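Local atomic coordinates of mitotic checkpoint control protein kinase BUB1 (Drosophila melanogaster, PDB entry 6JKK), a protein that belongs to the mitotic checkpoint machinery of the kinetochore, where it probably binds ATP and phosphorylates proteins; this chain is its kinase domain. Residues Phe232-Met237 with Arg241-Gln246; Val210-Lys215 with Gln221-Val226; Leu31-Leu36 with Ile97-His102. All blocks are in the same frame, centred on the assembly; numbering follows the deposited sequence.

Contact 1 (Phe232-Met237 with Arg241-Gln246)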
loop_
_atom_site.group_PDB
_atom_site.type_symbol
_atom_site.label_atom_id
_atom_site.label_comp_id
_atom_site.label_asym_id
_atom_site.label_seq_id
_atom_site.Cartn_x
_atom_site.Cartn_y
_atom_site.Cartn_z
ATOM N N PHE A 232 1.536 -8.078 -13.256
ATOM C CA PHE A 232 0.654 -7.109 -12.607
ATOM C C PHE A 232 -0.759 -7.096 -13.189
ATOM O O PHE A 232 -1.602 -6.300 -12.774
ATOM C CB PHE A 232 1.280 -5.707 -12.615
ATOM C CG PHE A 232 2.465 -5.580 -11.701
ATOM C CD1 PHE A 232 3.753 -5.514 -12.213
ATOM C CD2 PHE A 232 2.292 -5.557 -10.323
ATOM C CE1 PHE A 232 4.845 -5.408 -11.370
ATOM C CE2 PHE A 232 3.379 -5.455 -9.474
ATOM C CZ PHE A 232 4.657 -5.381 -9.998
ATOM N N LYS A 233 -1.009 -7.980 -14.148
ATOM C CA LYS A 233 -2.357 -8.168 -14.675
ATOM C C LYS A 233 -3.254 -8.809 -13.618
ATOM O O LYS A 233 -3.015 -9.952 -13.222
ATOM C CB LYS A 233 -2.334 -9.098 -15.888
ATOM C CG LYS A 233 -2.149 -8.443 -17.250
ATOM C CD LYS A 233 -2.434 -9.488 -18.321
ATOM C CE LYS A 233 -2.300 -8.942 -19.726
ATOM N NZ LYS A 233 -2.481 -10.040 -20.720
ATOM N N CYS A 234 -4.287 -8.097 -13.167
ATOM C CA CYS A 234 -5.294 -8.735 -12.320
ATOM C C CYS A 234 -6.128 -9.683 -13.190
ATOM O O CYS A 234 -5.956 -9.728 -14.413
ATOM C CB CYS A 234 -6.165 -7.712 -11.567
ATOM S SG CYS A 234 -7.326 -6.729 -12.570
ATOM N N ILE A 235 -7.017 -10.448 -12.564
ATOM C CA ILE A 235 -7.744 -11.500 -13.274
ATOM C C ILE A 235 -8.629 -10.953 -14.398
ATOM O O ILE A 235 -8.721 -11.543 -15.481
ATOM C CB ILE A 235 -8.575 -12.353 -12.293
ATOM C CG1 ILE A 235 -7.651 -13.014 -11.274
ATOM C CG2 ILE A 235 -9.373 -13.413 -13.035
ATOM C CD1 ILE A 235 -6.511 -13.768 -11.922
ATOM N N GLU A 236 -9.270 -9.819 -14.142
ATOM C CA GLU A 236 -10.132 -9.192 -15.142
ATOM C C GLU A 236 -9.340 -8.744 -16.376
ATOM O O GLU A 236 -9.818 -8.849 -17.508
ATOM C CB GLU A 236 -10.885 -8.006 -14.520
ATOM C CG GLU A 236 -11.941 -8.403 -13.479
ATOM C CD GLU A 236 -11.347 -8.828 -12.140
ATOM O OE1 GLU A 236 -10.143 -8.587 -11.908
ATOM O OE2 GLU A 236 -12.093 -9.396 -11.315
ATOM N N MET A 237 -8.121 -8.260 -16.149
ATOM C CA MET A 237 -7.256 -7.806 -17.236
ATOM C C MET A 237 -6.790 -8.957 -18.122
ATOM O O MET A 237 -6.489 -8.755 -19.300
ATOM C CB MET A 237 -6.031 -7.086 -16.680
ATOM C CG MET A 237 -6.323 -5.754 -16.016
ATOM S SD MET A 237 -4.817 -5.109 -15.279
ATOM C CE MET A 237 -5.452 -3.604 -14.530
ATOM N N ARG A 241 -12.158 -8.321 -19.185
ATOM C CA ARG A 241 -13.257 -7.891 -18.325
ATOM C C ARG A 241 -12.993 -6.598 -17.550
ATOM O O ARG A 241 -11.849 -6.273 -17.229
ATOM C CB ARG A 241 -13.689 -9.020 -17.380
ATOM C CG ARG A 241 -14.697 -9.978 -18.012
ATOM C CD ARG A 241 -15.320 -10.901 -16.980
ATOM N NE ARG A 241 -14.299 -11.613 -16.222
ATOM C CZ ARG A 241 -14.387 -11.883 -14.925
ATOM N NH1 ARG A 241 -15.456 -11.503 -14.236
ATOM N NH2 ARG A 241 -13.405 -12.532 -14.315
ATOM N N PRO A 242 -14.067 -5.847 -17.266
ATOM C CA PRO A 242 -13.974 -4.614 -16.480
ATOM C C PRO A 242 -13.577 -4.878 -15.029
ATOM O O PRO A 242 -13.842 -5.964 -14.511
ATOM C CB PRO A 242 -15.399 -4.057 -16.545
ATOM C CG PRO A 242 -16.259 -5.246 -16.822
ATOM C CD PRO A 242 -15.443 -6.100 -17.728
ATOM N N TRP A 243 -12.952 -3.893 -14.390
ATOM C CA TRP A 243 -12.522 -4.013 -13.000
ATOM C C TRP A 243 -12.573 -2.662 -12.307
ATOM O O TRP A 243 -12.474 -1.621 -12.952
ATOM C CB TRP A 243 -11.091 -4.547 -12.922
ATOM C CG TRP A 243 -10.130 -3.758 -13.746
ATOM C CD1 TRP A 243 -9.757 -4.012 -15.034
ATOM C CD2 TRP A 243 -9.415 -2.584 -13.345
ATOM N NE1 TRP A 243 -8.854 -3.068 -15.459
ATOM C CE2 TRP A 243 -8.627 -2.179 -14.439
ATOM C CE3 TRP A 243 -9.365 -1.833 -12.166
ATOM C CZ2 TRP A 243 -7.801 -1.057 -14.388
ATOM C CZ3 TRP A 243 -8.545 -0.724 -12.116
ATOM C CH2 TRP A 243 -7.773 -0.347 -13.216
ATOM N N THR A 244 -12.732 -2.691 -10.989
ATOM C CA THR A 244 -12.504 -1.524 -10.149
ATOM C C THR A 244 -11.667 -1.982 -8.962
ATOM O O THR A 244 -10.450 -2.117 -9.069
ATOM C CB THR A 244 -13.821 -0.884 -9.653
ATOM O OG1 THR A 244 -14.649 -1.886 -9.045
ATOM C CG2 THR A 244 -14.574 -0.233 -10.808
ATOM N N TYR A 245 -12.328 -2.256 -7.842
ATOM C CA TYR A 245 -11.629 -2.622 -6.605
ATOM C C TYR A 245 -10.891 -3.965 -6.681
ATOM O O TYR A 245 -9.991 -4.222 -5.877
ATOM C CB TYR A 245 -12.603 -2.601 -5.416
ATOM C CG TYR A 245 -13.272 -1.256 -5.218
ATOM C CD1 TYR A 245 -12.654 -0.249 -4.483
ATOM C CD2 TYR A 245 -14.520 -0.992 -5.769
ATOM C CE1 TYR A 245 -13.261 0.983 -4.304
ATOM C CE2 TYR A 245 -15.132 0.231 -5.596
ATOM C CZ TYR A 245 -14.501 1.214 -4.862
ATOM O OH TYR A 245 -15.117 2.436 -4.693
ATOM N N GLN A 246 -11.256 -4.811 -7.646
ATOM C CA GLN A 246 -10.596 -6.112 -7.815
ATOM C C GLN A 246 -9.082 -5.976 -7.967
ATOM O O GLN A 246 -8.325 -6.884 -7.593
ATOM C CB GLN A 246 -11.153 -6.862 -9.032
ATOM C CG GLN A 246 -12.662 -7.121 -9.012
ATOM C CD GLN A 246 -13.455 -6.014 -9.686
ATOM O OE1 GLN A 246 -13.190 -4.832 -9.474
ATOM N NE2 GLN A 246 -14.427 -6.395 -10.510
HETATM O O HOH W 1 -14.706 -9.208 -11.606
#
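Cys234 and Met237 bring sulfur and methyl to the same face of the Trp243 indole, in a contact that joins the end of the kinase activation segment (232-237) to the loop leading into helix 246-261. Cys234 SG stands over the five-membered ring, 4.5 Å from its centroid and 22° off the normal, a Cys sulfur-aromatic contact. Met237 arrives obliquely: CE sits above the rim on the six-membered side, 3.5 Å from Trp243 CZ2. The Phe223 ring also meets the indole, inclined to it, and Trp243 NE1 donates to Tyr225 O. By sequence, Cys234-Ile235-Glu236 probably stands where most kinases carry Ala-Pro-Glu. After the short helix 235-238 the chain folds back so that Arg241 N bonds Glu236 O at 2.9 Å. The other flat group, the Arg241 guanidinium, has Glu236 CG over one face and Ile235 CG2 at its edge. Glu236 OE2 lies well out of that plane, 4.5 Å from Arg241 NH2, so the two charges are neighbours without a salt bridge. A bend at Glu236 chi2 (75°) carries the carboxylate past Trp243 CB toward the aliphatic part of Gln246; the two side chains cross at about a right angle. Gln246 turns its OE1 back to take the Thr244 N-H at 2.7 Å. Its NE2 donates to a water that in turn donates a hydrogen bond to Glu236 OE2, 2.6 Å from the water oxygen.

Contact 2 (Val210-Lys215 with Gln221-Val226); sequences VSIDMK and QTFNYV
Met214 and Phe223 reach for each other from opposite directions, and it is the edge of the phenyl ring that meets the sulfur. Met214 SD lies near the ring plane, 76° off the normal and 3.5 Å from Phe223 CZ: a Met-aromatic contact of the edge type. Ile212 comes at the same end of the ring obliquely, its chain sliding past that of Phe223, with Ile212 CG2 3.7 Å from Phe223 CZ. The methionine is bent at both chi2 (-62°) and chi3 (-72°), and this curl brings Met214 CE to within 3.6 Å of Gln221 O. Gln221 starts toward the contact but turns its amide aside, where NE2 bonds Thr222 O at 3.1 Å, Thr222 O lying in the plane of the Gln221 amide. Both segments belong to the activation segment. Strand 212-213, just after the Asp-Phe-Gly motif, pairs antiparallel with strand 178-179; Asp213 faces the other way, forming an Asx turn with Lys215 N and a salt bridge to Arg104 of helix 92-104. What joins the two segments is therefore van der Waals and sulfur-aromatic packing, while the Gln221 amide N-H and the Asp213 carboxylate find their partners away from the interface.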
loop_
_atom_site.group_PDB
_atom_site.type_symbol
_atom_site.label_atom_id
_atom_site.label_comp_id
_atom_site.label_asym_id
_atom_site.label_seq_id
_atom_site.Cartn_x
_atom_site.Cartn_y
_atom_site.Cartn_z
ATOM N N VAL A 210 -0.494 6.579 -8.057
ATOM C CA VAL A 210 -1.376 6.240 -9.174
ATOM C C VAL A 210 -2.749 5.772 -8.694
ATOM O O VAL A 210 -3.431 5.013 -9.383
ATOM C CB VAL A 210 -0.750 5.171 -10.106
ATOM C CG1 VAL A 210 0.497 5.712 -10.766
ATOM C CG2 VAL A 210 -0.426 3.878 -9.344
ATOM N N SER A 211 -3.155 6.228 -7.513
ATOM C CA SER A 211 -4.420 5.780 -6.936
ATOM C C SER A 211 -5.608 6.318 -7.728
ATOM O O SER A 211 -5.465 7.256 -8.519
ATOM C CB SER A 211 -4.519 6.173 -5.457
ATOM O OG SER A 211 -3.546 5.479 -4.696
ATOM N N ILE A 212 -6.774 5.711 -7.523
ATOM C CA ILE A 212 -7.983 6.090 -8.251
ATOM C C ILE A 212 -9.063 6.563 -7.283
ATOM O O ILE A 212 -9.364 5.869 -6.314
ATOM C CB ILE A 212 -8.525 4.890 -9.048
ATOM C CG1 ILE A 212 -7.478 4.389 -10.045
ATOM C CG2 ILE A 212 -9.835 5.242 -9.755
ATOM C CD1 ILE A 212 -7.838 3.054 -10.671
ATOM N N ASP A 213 -9.637 7.740 -7.533
ATOM C CA ASP A 213 -10.736 8.229 -6.708
ATOM C C ASP A 213 -12.067 7.975 -7.404
ATOM O O ASP A 213 -12.417 8.665 -8.363
ATOM C CB ASP A 213 -10.568 9.719 -6.384
ATOM C CG ASP A 213 -11.645 10.242 -5.446
ATOM O OD1 ASP A 213 -12.485 9.441 -4.973
ATOM O OD2 ASP A 213 -11.652 11.461 -5.180
ATOM N N MET A 214 -12.806 6.986 -6.907
ATOM C CA MET A 214 -14.083 6.606 -7.507
ATOM C C MET A 214 -15.163 7.675 -7.335
ATOM O O MET A 214 -16.153 7.679 -8.070
ATOM C CB MET A 214 -14.566 5.267 -6.936
ATOM C CG MET A 214 -13.645 4.102 -7.241
ATOM S SD MET A 214 -13.486 3.796 -9.009
ATOM C CE MET A 214 -15.101 3.115 -9.372
ATOM N N LYS A 215 -14.973 8.580 -6.375
ATOM C CA LYS A 215 -15.951 9.640 -6.123
ATOM C C LYS A 215 -15.956 10.693 -7.233
ATOM O O LYS A 215 -16.874 11.516 -7.321
ATOM C CB LYS A 215 -15.717 10.295 -4.755
ATOM C CG LYS A 215 -15.981 9.364 -3.571
ATOM C CD LYS A 215 -16.180 10.145 -2.272
ATOM C CE LYS A 215 -16.342 9.210 -1.075
ATOM N NZ LYS A 215 -17.585 8.383 -1.158
ATOM N N GLN A 221 -19.275 3.269 -12.558
ATOM C CA GLN A 221 -18.091 3.368 -13.404
ATOM C C GLN A 221 -17.196 2.143 -13.225
ATOM O O GLN A 221 -16.975 1.689 -12.099
ATOM C CB GLN A 221 -17.291 4.618 -13.043
ATOM C CG GLN A 221 -15.996 4.782 -13.826
ATOM C CD GLN A 221 -16.205 5.440 -15.183
ATOM O OE1 GLN A 221 -16.690 6.569 -15.269
ATOM N NE2 GLN A 221 -15.832 4.739 -16.248
ATOM N N THR A 222 -16.696 1.612 -14.338
ATOM C CA THR A 222 -15.700 0.542 -14.325
ATOM C C THR A 222 -14.563 0.897 -15.277
ATOM O O THR A 222 -14.666 1.852 -16.052
ATOM C CB THR A 222 -16.299 -0.817 -14.745
ATOM O OG1 THR A 222 -16.728 -0.763 -16.111
ATOM C CG2 THR A 222 -17.475 -1.177 -13.866
ATOM N N PHE A 223 -13.478 0.132 -15.211
ATOM C CA PHE A 223 -12.341 0.337 -16.102
ATOM C C PHE A 223 -11.973 -0.979 -16.779
ATOM O O PHE A 223 -12.324 -2.051 -16.288
ATOM C CB PHE A 223 -11.136 0.864 -15.320
ATOM C CG PHE A 223 -11.491 1.862 -14.259
ATOM C CD1 PHE A 223 -11.857 3.158 -14.597
ATOM C CD2 PHE A 223 -11.447 1.504 -12.920
ATOM C CE1 PHE A 223 -12.181 4.080 -13.615
ATOM C CE2 PHE A 223 -11.771 2.414 -11.931
ATOM C CZ PHE A 223 -12.137 3.706 -12.278
ATOM N N ASN A 224 -11.271 -0.904 -17.905
ATOM C CA ASN A 224 -10.813 -2.115 -18.585
ATOM C C ASN A 224 -9.405 -1.968 -19.160
ATOM O O ASN A 224 -9.002 -2.719 -20.053
ATOM C CB ASN A 224 -11.812 -2.558 -19.662
ATOM C CG ASN A 224 -12.229 -1.419 -20.574
ATOM O OD1 ASN A 224 -11.444 -0.514 -20.853
ATOM N ND2 ASN A 224 -13.474 -1.457 -21.038
ATOM N N TYR A 225 -8.673 -0.984 -18.641
ATOM C CA TYR A 225 -7.256 -0.814 -18.939
ATOM C C TYR A 225 -6.516 -2.071 -18.516
ATOM O O TYR A 225 -6.854 -2.693 -17.506
ATOM C CB TYR A 225 -6.698 0.409 -18.199
ATOM C CG TYR A 225 -5.187 0.554 -18.239
ATOM C CD1 TYR A 225 -4.563 1.283 -19.248
ATOM C CD2 TYR A 225 -4.387 -0.026 -17.261
ATOM C CE1 TYR A 225 -3.186 1.423 -19.281
ATOM C CE2 TYR A 225 -3.014 0.104 -17.288
ATOM C CZ TYR A 225 -2.420 0.828 -18.298
ATOM O OH TYR A 225 -1.050 0.951 -18.314
ATOM N N VAL A 226 -5.512 -2.448 -19.300
ATOM C CA VAL A 226 -4.767 -3.673 -19.048
ATOM C C VAL A 226 -3.272 -3.391 -18.899
ATOM O O VAL A 226 -2.644 -2.856 -19.815
ATOM C CB VAL A 226 -5.011 -4.707 -20.175
ATOM C CG1 VAL A 226 -4.033 -5.863 -20.070
ATOM C CG2 VAL A 226 -6.450 -5.215 -20.141
#

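Contact 3 (Leu31-Leu36 with Ile97-His102); sequences LPHCQL and ICLEIH
Leu99 meets Leu31 and His33 where helix 92-104, the C-helix of the kinase N-lobe, faces the N-terminal part of the same chain, which supplies an edge strand to the N-lobe sheet. That part makes a type I turn from Leu31 to Cys34, closed by Cys34 N on Leu31 O at 3.0 Å, and then adds strand 34-36 to the sheet, parallel to strand 119-122. Along the helix, Ile97 comes first and packs instead on Phe208 of the Asp-Phe-Gly motif. Two residues on, Leu99 points toward the turn and carries the helix's whole share of the contact with its two methyls. Leu99 CD1 meets Leu31 CD1 tip to tip at 4.0 Å, while Leu99 CD2 approaches the His33 imidazole at its edge, close to the ring plane. Phe24 and Tyr27 of helix 24-28 also pack on Leu99. Glu100, next along, has turned off to a salt bridge with Arg104 of its own helix, and Ile101 returns to Phe208. His102 ends the walk by bonding Ala115 O through NE2, tying the helix to the chain that leads into strand 119-122. The contact itself is light, burying 87 Å² in all. The His33 side chain reaches it because chi1 (71°) sets CG between the backbone N and the carbonyl carbon, leaving His33 NE2 4.2 Å from Leu99 CD2.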
loop_
_atom_site.group_PDB
_atom_site.type_symbol
_atom_site.label_atom_id
_atom_site.label_comp_id
_atom_site.label_asym_id
_atom_site.label_seq_id
_atom_site.Cartn_x
_atom_site.Cartn_y
_atom_site.Cartn_z
ATOM N N LEU A 31 -2.665 25.993 1.427
ATOM C CA LEU A 31 -2.288 25.072 2.499
ATOM C C LEU A 31 -0.958 25.472 3.128
ATOM O O LEU A 31 0.051 25.563 2.435
ATOM C CB LEU A 31 -2.210 23.641 1.965
ATOM C CG LEU A 31 -3.532 23.011 1.527
ATOM C CD1 LEU A 31 -3.296 21.689 0.805
ATOM C CD2 LEU A 31 -4.475 22.820 2.717
ATOM N N PRO A 32 -0.957 25.709 4.449
ATOM C CA PRO A 32 0.252 26.151 5.148
ATOM C C PRO A 32 1.375 25.120 5.093
ATOM O O PRO A 32 2.536 25.502 5.230
ATOM C CB PRO A 32 -0.227 26.337 6.589
ATOM C CG PRO A 32 -1.692 26.648 6.457
ATOM C CD PRO A 32 -2.149 25.782 5.315
ATOM N N HIS A 33 1.050 23.845 4.903
ATOM C CA HIS A 33 2.099 22.829 4.845
ATOM C C HIS A 33 2.556 22.540 3.420
ATOM O O HIS A 33 3.347 21.626 3.189
ATOM C CB HIS A 33 1.682 21.539 5.560
ATOM C CG HIS A 33 0.631 20.748 4.844
ATOM N ND1 HIS A 33 -0.616 21.257 4.551
ATOM C CD2 HIS A 33 0.627 19.467 4.406
ATOM C CE1 HIS A 33 -1.336 20.331 3.942
ATOM N NE2 HIS A 33 -0.603 19.235 3.838
ATOM N N CYS A 34 2.077 23.342 2.473
ATOM C CA CYS A 34 2.531 23.245 1.091
ATOM C C CYS A 34 3.220 24.549 0.724
ATOM O O CYS A 34 2.681 25.630 0.978
ATOM C CB CYS A 34 1.339 23.019 0.164
ATOM S SG CYS A 34 1.747 22.945 -1.596
ATOM N N GLN A 35 4.416 24.453 0.150
ATOM C CA GLN A 35 5.086 25.639 -0.375
ATOM C C GLN A 35 5.273 25.527 -1.879
ATOM O O GLN A 35 5.948 24.621 -2.362
ATOM C CB GLN A 35 6.441 25.877 0.301
ATOM C CG GLN A 35 7.179 27.091 -0.274
ATOM C CD GLN A 35 8.438 27.459 0.496
ATOM O OE1 GLN A 35 8.963 26.664 1.276
ATOM N NE2 GLN A 35 8.928 28.669 0.277
ATOM N N LEU A 36 4.655 26.445 -2.611
ATOM C CA LEU A 36 4.923 26.599 -4.036
ATOM C C LEU A 36 6.255 27.312 -4.254
ATOM O O LEU A 36 6.516 28.346 -3.640
ATOM C CB LEU A 36 3.798 27.392 -4.706
ATOM C CG LEU A 36 2.787 26.611 -5.541
ATOM C CD1 LEU A 36 2.230 25.441 -4.767
ATOM C CD2 LEU A 36 1.667 27.527 -6.002
ATOM N N ILE A 97 -4.793 12.686 -3.712
ATOM C CA ILE A 97 -5.290 11.442 -3.122
ATOM C C ILE A 97 -5.056 11.412 -1.610
ATOM O O ILE A 97 -5.960 11.087 -0.835
ATOM C CB ILE A 97 -4.638 10.188 -3.763
ATOM C CG1 ILE A 97 -5.068 10.026 -5.230
ATOM C CG2 ILE A 97 -4.967 8.936 -2.939
ATOM C CD1 ILE A 97 -6.578 9.841 -5.443
ATOM N N CYS A 98 -3.844 11.764 -1.193
ATOM C CA CYS A 98 -3.483 11.715 0.220
ATOM C C CYS A 98 -4.303 12.685 1.046
ATOM O O CYS A 98 -4.749 12.354 2.146
ATOM C CB CYS A 98 -1.999 12.009 0.406
ATOM S SG CYS A 98 -0.961 10.642 -0.089
ATOM N N LEU A 99 -4.506 13.885 0.516
ATOM C CA LEU A 99 -5.350 14.863 1.191
ATOM C C LEU A 99 -6.766 14.298 1.356
ATOM O O LEU A 99 -7.374 14.421 2.430
ATOM C CB LEU A 99 -5.381 16.171 0.391
ATOM C CG LEU A 99 -4.091 16.996 0.427
ATOM C CD1 LEU A 99 -4.098 18.075 -0.654
ATOM C CD2 LEU A 99 -3.897 17.624 1.803
ATOM N N GLU A 100 -7.287 13.675 0.298
ATOM C CA GLU A 100 -8.658 13.148 0.328
ATOM C C GLU A 100 -8.787 12.003 1.312
ATOM O O GLU A 100 -9.763 11.930 2.056
ATOM C CB GLU A 100 -9.116 12.695 -1.064
ATOM C CG GLU A 100 -9.619 13.829 -1.953
ATOM C CD GLU A 100 -10.716 14.647 -1.291
ATOM O OE1 GLU A 100 -11.836 14.120 -1.109
ATOM O OE2 GLU A 100 -10.452 15.810 -0.938
ATOM N N ILE A 101 -7.808 11.102 1.311
ATOM C CA ILE A 101 -7.829 10.001 2.260
ATOM C C ILE A 101 -7.965 10.541 3.685
ATOM O O ILE A 101 -8.844 10.122 4.449
ATOM C CB ILE A 101 -6.571 9.120 2.138
ATOM C CG1 ILE A 101 -6.655 8.250 0.882
ATOM C CG2 ILE A 101 -6.443 8.218 3.357
ATOM C CD1 ILE A 101 -5.369 7.515 0.553
ATOM N N HIS A 102 -7.120 11.500 4.039
ATOM C CA HIS A 102 -7.136 12.008 5.406
ATOM C C HIS A 102 -8.338 12.913 5.674
ATOM O O HIS A 102 -8.727 13.125 6.821
ATOM C CB HIS A 102 -5.786 12.646 5.768
ATOM C CG HIS A 102 -4.699 11.632 5.956
ATOM N ND1 HIS A 102 -4.453 11.020 7.167
ATOM C CD2 HIS A 102 -3.831 11.080 5.073
ATOM C CE1 HIS A 102 -3.470 10.146 7.025
ATOM N NE2 HIS A 102 -3.073 10.166 5.764
#

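How the contacts relate
Contacts 1 and 2 are neighbours, in and just after the activation segment, their centres about 10 Å apart. Trp243 N probably bonds Phe223 O, so residues 221-226 are tied to the loop after helix 235-238, and that loop also packs on Met214 through Tyr245 OH. Contact 1 is the buried one and mixes sulfur-aromatic packing with a water-bridged carboxylate; contact 2 is partly buried and relies on van der Waals and sulfur-aromatic packing across its segments. Contact 3 lies at the surface of the N-lobe, small and built on a single leucine of the helix. It nevertheless adjoins contact 2 through helix 92-104, where Ile97 packs on Ser211 and Asp213, but it does not touch contact 1.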